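Local coordinates for protein endo-beta-1,2-glucanase (Talaromyces funiculosus, PDB 6IMV) that hydrolyses the beta-1,2-glycosidic bonds of beta-1,2-glucans from within the chain, as a fungal member of a distinct glycoside hydrolase family, at residues A[38-43]-A[411-416]; A[64-69]-A[496-501]. One frame throughout, in Å; residues are numbered along the deposited sequence.

Contact 1 (A[38-43]-A[411-416]); sequences LFWEGK and QNIYGS
Glu41 and Ser416 make the polar join between the C-terminal part of helix 30-41 and the turn at 412-415. The backbone N of Ser416 donates to Glu41 OE2 over 2.8 Å, and an N-H...O angle of 160° makes the bond nearly straight; OE2 receives it through its syn lone pair. Although the side chain sets out from the helix pointing away from the turn, the bend at chi2 (-40°) folds it back and brings OE2 over Gly415. There Glu41 OE2 is 3.4 Å from Gly415 CA. Glycine fits here both because a CB would collide with OE2 and because the backbone angles would jam one against the preceding carbonyl O.

Trp40 meets the turn with the rim of its six-membered ring. Ile413 O lies close to the indole plane, 3.4 Å from Trp40 CE3, so the carbonyl faces ring C-H groups at the edge. Alongside, Trp40 CZ3 touches Ile413 CB at 4.1 Å, while one indole face is lined by Phe39 CD2. The same carbonyl packs against the base of Lys43, whose CB is 3.1 Å from Ile413 O before the chain leads away. Tyr414 also works edge-on, its CD1 being 3.5 Å from Lys43 O. The turn is type I, and the Asn412 side chain forms an Asx turn within it: OD1 accepts from Tyr414 N at 2.7 Å, the donor tilted 18° from the carbonyl plane.

The turn joins strands 411-412 and 415-421 into a beta hairpin, closed by N-to-O backbone bonds in both directions between Asn412 and Gly415. Lys436 of helix 433-443 forms a salt bridge with Glu41 OE1 and hydrogen bonds to the carbonyls of Tyr414 and Ser416, while Trp401 of helix 394-405 packs on both Glu41 and Ser416.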
ATOM      1  N   LEU A  38      17.007  -0.122  -1.578  1.00 13.88           N
ATOM      2  CA  LEU A  38      16.568   0.758  -0.501  1.00 14.22           C
ATOM      3  C   LEU A  38      17.246   2.128  -0.608  1.00 14.43           C
ATOM      4  O   LEU A  38      16.612   3.150  -0.338  1.00 15.23           O
ATOM      5  CB  LEU A  38      16.879   0.100   0.843  1.00 14.54           C
ATOM      6  CG  LEU A  38      15.982  -1.068   1.224  1.00 14.67           C
ATOM      7  CD1 LEU A  38      16.591  -1.846   2.382  1.00 14.99           C
ATOM      8  CD2 LEU A  38      14.582  -0.582   1.562  1.00 14.66           C
ATOM      9  N   PHE A  39      18.535   2.134  -0.971  1.00 14.67           N
ATOM     10  CA  PHE A  39      19.332   3.366  -1.098  1.00 14.59           C
ATOM     11  C   PHE A  39      18.660   4.318  -2.094  1.00 13.86           C
ATOM     12  O   PHE A  39      18.414   5.483  -1.783  1.00 13.68           O
ATOM     13  CB  PHE A  39      20.768   3.062  -1.535  1.00 14.89           C
ATOM     14  CG  PHE A  39      21.649   4.277  -1.661  1.00 15.34           C
ATOM     15  CD1 PHE A  39      22.306   4.787  -0.552  1.00 16.16           C
ATOM     16  CD2 PHE A  39      21.801   4.934  -2.876  1.00 16.29           C
ATOM     17  CE1 PHE A  39      23.104   5.918  -0.653  1.00 15.87           C
ATOM     18  CE2 PHE A  39      22.600   6.063  -2.981  1.00 16.40           C
ATOM     19  CZ  PHE A  39      23.250   6.552  -1.867  1.00 16.81           C
ATOM     20  N   TRP A  40      18.343   3.805  -3.287  1.00 13.76           N
ATOM     21  CA  TRP A  40      17.778   4.657  -4.333  1.00 13.79           C
ATOM     22  C   TRP A  40      16.294   4.959  -4.078  1.00 13.55           C
ATOM     23  O   TRP A  40      15.846   6.085  -4.353  1.00 13.49           O
ATOM     24  CB  TRP A  40      18.063   4.068  -5.712  1.00 14.06           C
ATOM     25  CG  TRP A  40      19.482   4.350  -6.086  1.00 14.04           C
ATOM     26  CD1 TRP A  40      20.530   3.484  -6.020  1.00 14.44           C
ATOM     27  CD2 TRP A  40      20.029   5.625  -6.472  1.00 14.52           C
ATOM     28  NE1 TRP A  40      21.689   4.123  -6.369  1.00 14.94           N
ATOM     29  CE2 TRP A  40      21.415   5.438  -6.646  1.00 14.52           C
ATOM     30  CE3 TRP A  40      19.485   6.901  -6.691  1.00 14.78           C
ATOM     31  CZ2 TRP A  40      22.258   6.473  -7.047  1.00 14.83           C
ATOM     32  CZ3 TRP A  40      20.320   7.925  -7.081  1.00 15.09           C
ATOM     33  CH2 TRP A  40      21.687   7.708  -7.263  1.00 15.24           C
ATOM     34  N   GLU A  41      15.554   3.991  -3.522  1.00 13.08           N
ATOM     35  CA  GLU A  41      14.165   4.236  -3.133  1.00 12.98           C
ATOM     36  C   GLU A  41      14.094   5.415  -2.147  1.00 13.17           C
ATOM     37  O   GLU A  41      13.188   6.244  -2.222  1.00 13.60           O
ATOM     38  CB  GLU A  41      13.539   2.974  -2.528  1.00 12.76           C
ATOM     39  CG  GLU A  41      13.105   1.927  -3.549  1.00 12.62           C
ATOM     40  CD  GLU A  41      12.461   2.478  -4.805  1.00 12.49           C
ATOM     41  OE1 GLU A  41      11.418   3.163  -4.698  1.00 12.86           O
ATOM     42  OE2 GLU A  41      13.015   2.234  -5.884  1.00 12.87           O
ATOM     43  N   GLY A  42      15.048   5.469  -1.211  1.00 13.21           N
ATOM     44  CA  GLY A  42      15.149   6.521  -0.217  1.00 13.78           C
ATOM     45  C   GLY A  42      15.264   7.924  -0.799  1.00 14.16           C
ATOM     46  O   GLY A  42      14.873   8.887  -0.153  1.00 15.02           O
ATOM     47  N   LYS A  43      15.796   8.052  -2.019  1.00 14.80           N
ATOM     48  CA  LYS A  43      15.923   9.355  -2.683  1.00 15.75           C
ATOM     49  C   LYS A  43      14.548   9.928  -3.037  1.00 14.64           C
ATOM     50  O   LYS A  43      14.428  11.137  -3.262  1.00 14.07           O
ATOM     51  CB  LYS A  43      16.812   9.264  -3.928  1.00 17.12           C
ATOM     52  CG  LYS A  43      18.254   8.864  -3.651  1.00 18.92           C
ATOM     53  CD  LYS A  43      18.872   9.626  -2.503  1.00 21.50           C
ATOM     54  CE  LYS A  43      20.368   9.415  -2.382  1.00 23.72           C
ATOM     55  NZ  LYS A  43      20.839   9.811  -1.034  1.00 25.15           N
ATOM     56  N   GLN A 411      14.603   2.826 -14.078  1.00 12.23           N
ATOM     57  CA  GLN A 411      15.235   3.389 -12.885  1.00 12.29           C
ATOM     58  C   GLN A 411      15.491   4.881 -13.105  1.00 12.45           C
ATOM     59  O   GLN A 411      15.695   5.353 -14.243  1.00 12.13           O
ATOM     60  CB  GLN A 411      16.554   2.700 -12.529  1.00 12.47           C
ATOM     61  CG  GLN A 411      16.407   1.250 -12.104  1.00 12.40           C
ATOM     62  CD  GLN A 411      17.740   0.646 -11.730  1.00 12.77           C
ATOM     63  OE1 GLN A 411      18.597   0.380 -12.584  1.00 12.64           O
ATOM     64  NE2 GLN A 411      17.930   0.436 -10.432  1.00 12.84           N
ATOM     65  N   ASN A 412      15.493   5.614 -11.984  1.00 12.25           N
ATOM     66  CA  ASN A 412      15.735   7.043 -11.953  1.00 12.26           C
ATOM     67  C   ASN A 412      16.475   7.377 -10.651  1.00 12.32           C
ATOM     68  O   ASN A 412      16.650   6.501  -9.811  1.00 12.69           O
ATOM     69  CB  ASN A 412      14.422   7.818 -12.096  1.00 11.71           C
ATOM     70  CG  ASN A 412      13.415   7.457 -11.029  1.00 11.26           C
ATOM     71  OD1 ASN A 412      13.533   7.899  -9.888  1.00 11.52           O
ATOM     72  ND2 ASN A 412      12.418   6.668 -11.390  1.00 11.50           N
ATOM     73  N   ILE A 413      16.849   8.651 -10.481  1.00 12.97           N
ATOM     74  CA  ILE A 413      17.622   9.112  -9.308  1.00 12.97           C
ATOM     75  C   ILE A 413      16.766   9.116  -8.038  1.00 13.47           C
ATOM     76  O   ILE A 413      17.274   9.473  -6.971  1.00 14.12           O
ATOM     77  CB  ILE A 413      18.249  10.501  -9.542  1.00 13.06           C
ATOM     78  CG1 ILE A 413      17.213  11.581  -9.864  1.00 13.47           C
ATOM     79  CG2 ILE A 413      19.337  10.431 -10.600  1.00 13.26           C
ATOM     80  CD1 ILE A 413      17.754  12.988  -9.741  1.00 13.84           C
ATOM     81  N   TYR A 414      15.488   8.721  -8.145  1.00 13.50           N
ATOM     82  CA  TYR A 414      14.618   8.525  -6.980  1.00 13.20           C
ATOM     83  C   TYR A 414      14.189   7.054  -6.856  1.00 12.62           C
ATOM     84  O   TYR A 414      13.209   6.755  -6.159  1.00 12.29           O
ATOM     85  CB  TYR A 414      13.394   9.442  -7.083  1.00 13.21           C
ATOM     86  CG  TYR A 414      13.685  10.841  -7.567  1.00 13.33           C
ATOM     87  CD1 TYR A 414      14.068  11.843  -6.686  1.00 13.63           C
ATOM     88  CD2 TYR A 414      13.596  11.163  -8.917  1.00 13.36           C
ATOM     89  CE1 TYR A 414      14.350  13.128  -7.133  1.00 13.75           C
ATOM     90  CE2 TYR A 414      13.855  12.440  -9.376  1.00 13.36           C
ATOM     91  CZ  TYR A 414      14.235  13.424  -8.481  1.00 13.55           C
ATOM     92  OH  TYR A 414      14.498  14.672  -8.951  1.00 13.87           O
ATOM     93  N   GLY A 415      14.924   6.148  -7.515  1.00 12.11           N
ATOM     94  CA  GLY A 415      14.659   4.699  -7.465  1.00 11.89           C
ATOM     95  C   GLY A 415      13.893   4.216  -8.685  1.00 11.66           C
ATOM     96  O   GLY A 415      14.145   4.677  -9.792  1.00 11.33           O
ATOM     97  N   SER A 416      12.957   3.285  -8.473  1.00 11.72           N
ATOM     98  CA  SER A 416      12.187   2.683  -9.572  1.00 11.46           C
ATOM     99  C   SER A 416      11.199   3.699 -10.160  1.00 11.33           C
ATOM    100  O   SER A 416      10.710   4.619  -9.469  1.00 10.74           O
ATOM    101  CB  SER A 416      11.483   1.424  -9.134  1.00 11.66           C
ATOM    102  OG  SER A 416      10.504   1.684  -8.131  1.00 11.64           O
TER

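Contact 2 (A[64-69]-A[496-501]); sequences IDWVTG and TGLVDF
Leu498 brings its CD2 methyl to the edge of the Trp66 indole, near the ring plane and 3.8 Å from Trp66 CZ2, the side chains crossing at about a right angle. One water lies 2.8 Å from both Asp500 O and Val67 O, bridging the two backbones by hydrogen bonds, while the Asp500 carboxylate pairs with Arg16. The loop reached here connects strands 57-64 and 71-78. Asp65 shapes it in an Asx motif, OD2 accepting from Thr68 N through its anti lone pair and from Val67 N above the carboxylate plane. Phe501 then presses its ring into this loop, with CA making a C-H...O contact to Val67 O at 3.3 Å. With chi1 at -63°, CG anti to the carbonyl carbon, the ring meets Gly69 CA, which stands over one face, 3.6 Å from the centroid and 26° off the normal, a CH-pi contact. A CB on Gly69 would clash with Phe501 CG, and its positive phi also favours glycine. Trp66 O lies at the ring edge, 3.2 Å from Phe501 CE1, and Ile64 CD1 reaches Phe501 CE2 at 3.6 Å. Replacing the Phe501 ring by an alanine's methyl would probably open a gap beside Gly69 CA and leave Ile64 CD1 without its aromatic partner.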
ATOM      1  N   ILE A  64       8.481  13.091 -13.527  1.00 13.51           N
ATOM      2  CA  ILE A  64       9.882  13.342 -13.803  1.00 14.21           C
ATOM      3  C   ILE A  64      10.019  13.566 -15.311  1.00 14.65           C
ATOM      4  O   ILE A  64       9.221  13.036 -16.107  1.00 14.75           O
ATOM      5  CB  ILE A  64      10.784  12.204 -13.274  1.00 14.59           C
ATOM      6  CG1 ILE A  64      10.472  10.849 -13.924  1.00 14.86           C
ATOM      7  CG2 ILE A  64      10.680  12.127 -11.765  1.00 14.56           C
ATOM      8  CD1 ILE A  64      11.279   9.687 -13.364  1.00 14.80           C
ATOM      9  N   ASP A  65      11.017  14.368 -15.687  1.00 15.01           N
ATOM     10  CA  ASP A  65      11.203  14.791 -17.067  1.00 15.42           C
ATOM     11  C   ASP A  65      11.502  13.568 -17.945  1.00 15.38           C
ATOM     12  O   ASP A  65      12.325  12.712 -17.611  1.00 15.75           O
ATOM     13  CB  ASP A  65      12.301  15.848 -17.167  1.00 15.74           C
ATOM     14  CG  ASP A  65      12.493  16.380 -18.575  1.00 15.98           C
ATOM     15  OD1 ASP A  65      11.756  17.293 -18.941  1.00 16.56           O
ATOM     16  OD2 ASP A  65      13.357  15.837 -19.299  1.00 15.90           O
ATOM     17  N   TRP A  66      10.828  13.514 -19.092  1.00 15.94           N
ATOM     18  CA  TRP A  66      10.936  12.425 -20.034  1.00 16.41           C
ATOM     19  C   TRP A  66      12.399  12.104 -20.370  1.00 16.29           C
ATOM     20  O   TRP A  66      12.766  10.938 -20.451  1.00 17.18           O
ATOM     21  CB  TRP A  66      10.143  12.731 -21.307  1.00 16.67           C
ATOM     22  CG  TRP A  66      10.222  11.601 -22.280  1.00 17.28           C
ATOM     23  CD1 TRP A  66      10.985  11.523 -23.413  1.00 17.44           C
ATOM     24  CD2 TRP A  66       9.561  10.332 -22.153  1.00 17.31           C
ATOM     25  NE1 TRP A  66      10.804  10.308 -24.022  1.00 17.79           N
ATOM     26  CE2 TRP A  66       9.938   9.558 -23.269  1.00 17.18           C
ATOM     27  CE3 TRP A  66       8.677   9.789 -21.215  1.00 17.70           C
ATOM     28  CZ2 TRP A  66       9.451   8.270 -23.474  1.00 17.92           C
ATOM     29  CZ3 TRP A  66       8.204   8.514 -21.416  1.00 18.19           C
ATOM     30  CH2 TRP A  66       8.590   7.766 -22.528  1.00 17.87           C
ATOM     31  N   VAL A  67      13.216  13.141 -20.576  1.00 16.67           N
ATOM     32  CA  VAL A  67      14.601  12.987 -20.996  1.00 16.20           C
ATOM     33  C   VAL A  67      15.524  12.887 -19.775  1.00 16.14           C
ATOM     34  O   VAL A  67      16.355  11.987 -19.720  1.00 16.13           O
ATOM     35  CB  VAL A  67      15.034  14.120 -21.946  1.00 17.04           C
ATOM     36  CG1 VAL A  67      16.534  14.073 -22.242  1.00 16.90           C
ATOM     37  CG2 VAL A  67      14.218  14.107 -23.234  1.00 16.39           C
ATOM     38  N   THR A  68      15.409  13.819 -18.822  1.00 16.50           N
ATOM     39  CA  THR A  68      16.419  13.928 -17.757  1.00 16.99           C
ATOM     40  C   THR A  68      16.139  12.966 -16.598  1.00 16.85           C
ATOM     41  O   THR A  68      17.065  12.599 -15.897  1.00 17.17           O
ATOM     42  CB  THR A  68      16.542  15.354 -17.212  1.00 17.57           C
ATOM     43  OG1 THR A  68      15.383  15.632 -16.429  1.00 18.53           O
ATOM     44  CG2 THR A  68      16.726  16.383 -18.307  1.00 18.50           C
ATOM     45  N   GLY A  69      14.862  12.629 -16.370  1.00 16.32           N
ATOM     46  CA  GLY A  69      14.453  11.829 -15.209  1.00 16.34           C
ATOM     47  C   GLY A  69      14.510  12.607 -13.898  1.00 16.23           C
ATOM     48  O   GLY A  69      14.512  12.004 -12.820  1.00 15.36           O
ATOM     49  N   THR A 496      12.910  -0.878 -27.570  1.00 20.17           N
ATOM     50  CA  THR A 496      12.324  -0.440 -28.828  1.00 20.47           C
ATOM     51  C   THR A 496      12.856   0.939 -29.236  1.00 20.72           C
ATOM     52  O   THR A 496      12.320   1.549 -30.144  1.00 21.56           O
ATOM     53  CB  THR A 496      10.794  -0.389 -28.718  1.00 19.97           C
ATOM     54  OG1 THR A 496      10.456   0.624 -27.766  1.00 20.01           O
ATOM     55  CG2 THR A 496      10.201  -1.718 -28.310  1.00 19.36           C
ATOM     56  N   GLY A 497      13.880   1.442 -28.547  1.00 20.43           N
ATOM     57  CA  GLY A 497      14.421   2.752 -28.868  1.00 20.72           C
ATOM     58  C   GLY A 497      14.186   3.810 -27.793  1.00 19.91           C
ATOM     59  O   GLY A 497      14.677   4.935 -27.923  1.00 19.73           O
ATOM     60  N   LEU A 498      13.448   3.478 -26.726  1.00 18.42           N
ATOM     61  CA  LEU A 498      13.411   4.357 -25.557  1.00 18.73           C
ATOM     62  C   LEU A 498      14.831   4.493 -25.009  1.00 17.16           C
ATOM     63  O   LEU A 498      15.585   3.528 -25.008  1.00 17.70           O
ATOM     64  CB  LEU A 498      12.485   3.787 -24.473  1.00 19.40           C
ATOM     65  CG  LEU A 498      10.996   3.749 -24.799  1.00 20.49           C
ATOM     66  CD1 LEU A 498      10.208   3.240 -23.605  1.00 21.01           C
ATOM     67  CD2 LEU A 498      10.489   5.115 -25.239  1.00 21.12           C
ATOM     68  N   VAL A 499      15.148   5.675 -24.481  1.00 17.69           N
ATOM     69  CA  VAL A 499      16.480   6.000 -23.973  1.00 18.18           C
ATOM     70  C   VAL A 499      16.380   6.239 -22.461  1.00 17.67           C
ATOM     71  O   VAL A 499      15.510   6.974 -22.010  1.00 17.30           O
ATOM     72  CB  VAL A 499      17.063   7.230 -24.700  1.00 19.31           C
ATOM     73  CG1 VAL A 499      18.470   7.563 -24.208  1.00 20.30           C
ATOM     74  CG2 VAL A 499      17.050   7.051 -26.218  1.00 19.33           C
ATOM     75  N   ASP A 500      17.291   5.635 -21.691  1.00 17.00           N
ATOM     76  CA  ASP A 500      17.339   5.839 -20.248  1.00 16.94           C
ATOM     77  C   ASP A 500      17.418   7.342 -19.953  1.00 17.15           C
ATOM     78  O   ASP A 500      17.955   8.129 -20.756  1.00 17.49           O
ATOM     79  CB  ASP A 500      18.525   5.107 -19.616  1.00 16.44           C
ATOM     80  CG  ASP A 500      18.299   3.626 -19.372  1.00 15.63           C
ATOM     81  OD1 ASP A 500      17.155   3.159 -19.523  1.00 15.70           O
ATOM     82  OD2 ASP A 500      19.274   2.957 -19.031  1.00 15.58           O
ATOM     83  N   PHE A 501      16.892   7.724 -18.786  1.00 16.86           N
ATOM     84  CA  PHE A 501      17.023   9.083 -18.274  1.00 16.89           C
ATOM     85  C   PHE A 501      18.505   9.475 -18.225  1.00 16.98           C
ATOM     86  O   PHE A 501      19.349   8.665 -17.865  1.00 17.61           O
ATOM     87  CB  PHE A 501      16.386   9.186 -16.889  1.00 16.51           C
ATOM     88  CG  PHE A 501      14.905   8.913 -16.855  1.00 16.34           C
ATOM     89  CD1 PHE A 501      14.031   9.618 -17.672  1.00 15.87           C
ATOM     90  CD2 PHE A 501      14.377   7.989 -15.965  1.00 16.11           C
ATOM     91  CE1 PHE A 501      12.664   9.382 -17.624  1.00 15.95           C
ATOM     92  CE2 PHE A 501      13.009   7.763 -15.913  1.00 16.35           C
ATOM     93  CZ  PHE A 501      12.155   8.458 -16.741  1.00 15.84           C
TER
HETATM   94  O   HOH W   1      16.509  10.225 -21.875  1.00 17.21           O

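From the N terminus the chain first runs through 38-43, at the C-terminal part of helix 30-41, then passes through the loop 64-69 between strands 57-64 and 71-78. Contact 1 closes 368 residues later, when the hairpin 411-416 returns to the helix. Contact 2 closes last, after 427 residues, as the C-terminal segment 496-501 reaches the strand-connecting loop. The segments alternate, so the closures cross rather than nest. Their centres lie about 16 Å apart, yet they touch: Gln411 O is 3.4 Å from Phe501 CD2, and Tyr414 CE2 is 3.5 Å from Gly69 O. Helix, hairpin, strand connection and C-terminal tail are thus packed together on the same side of the chain's centre.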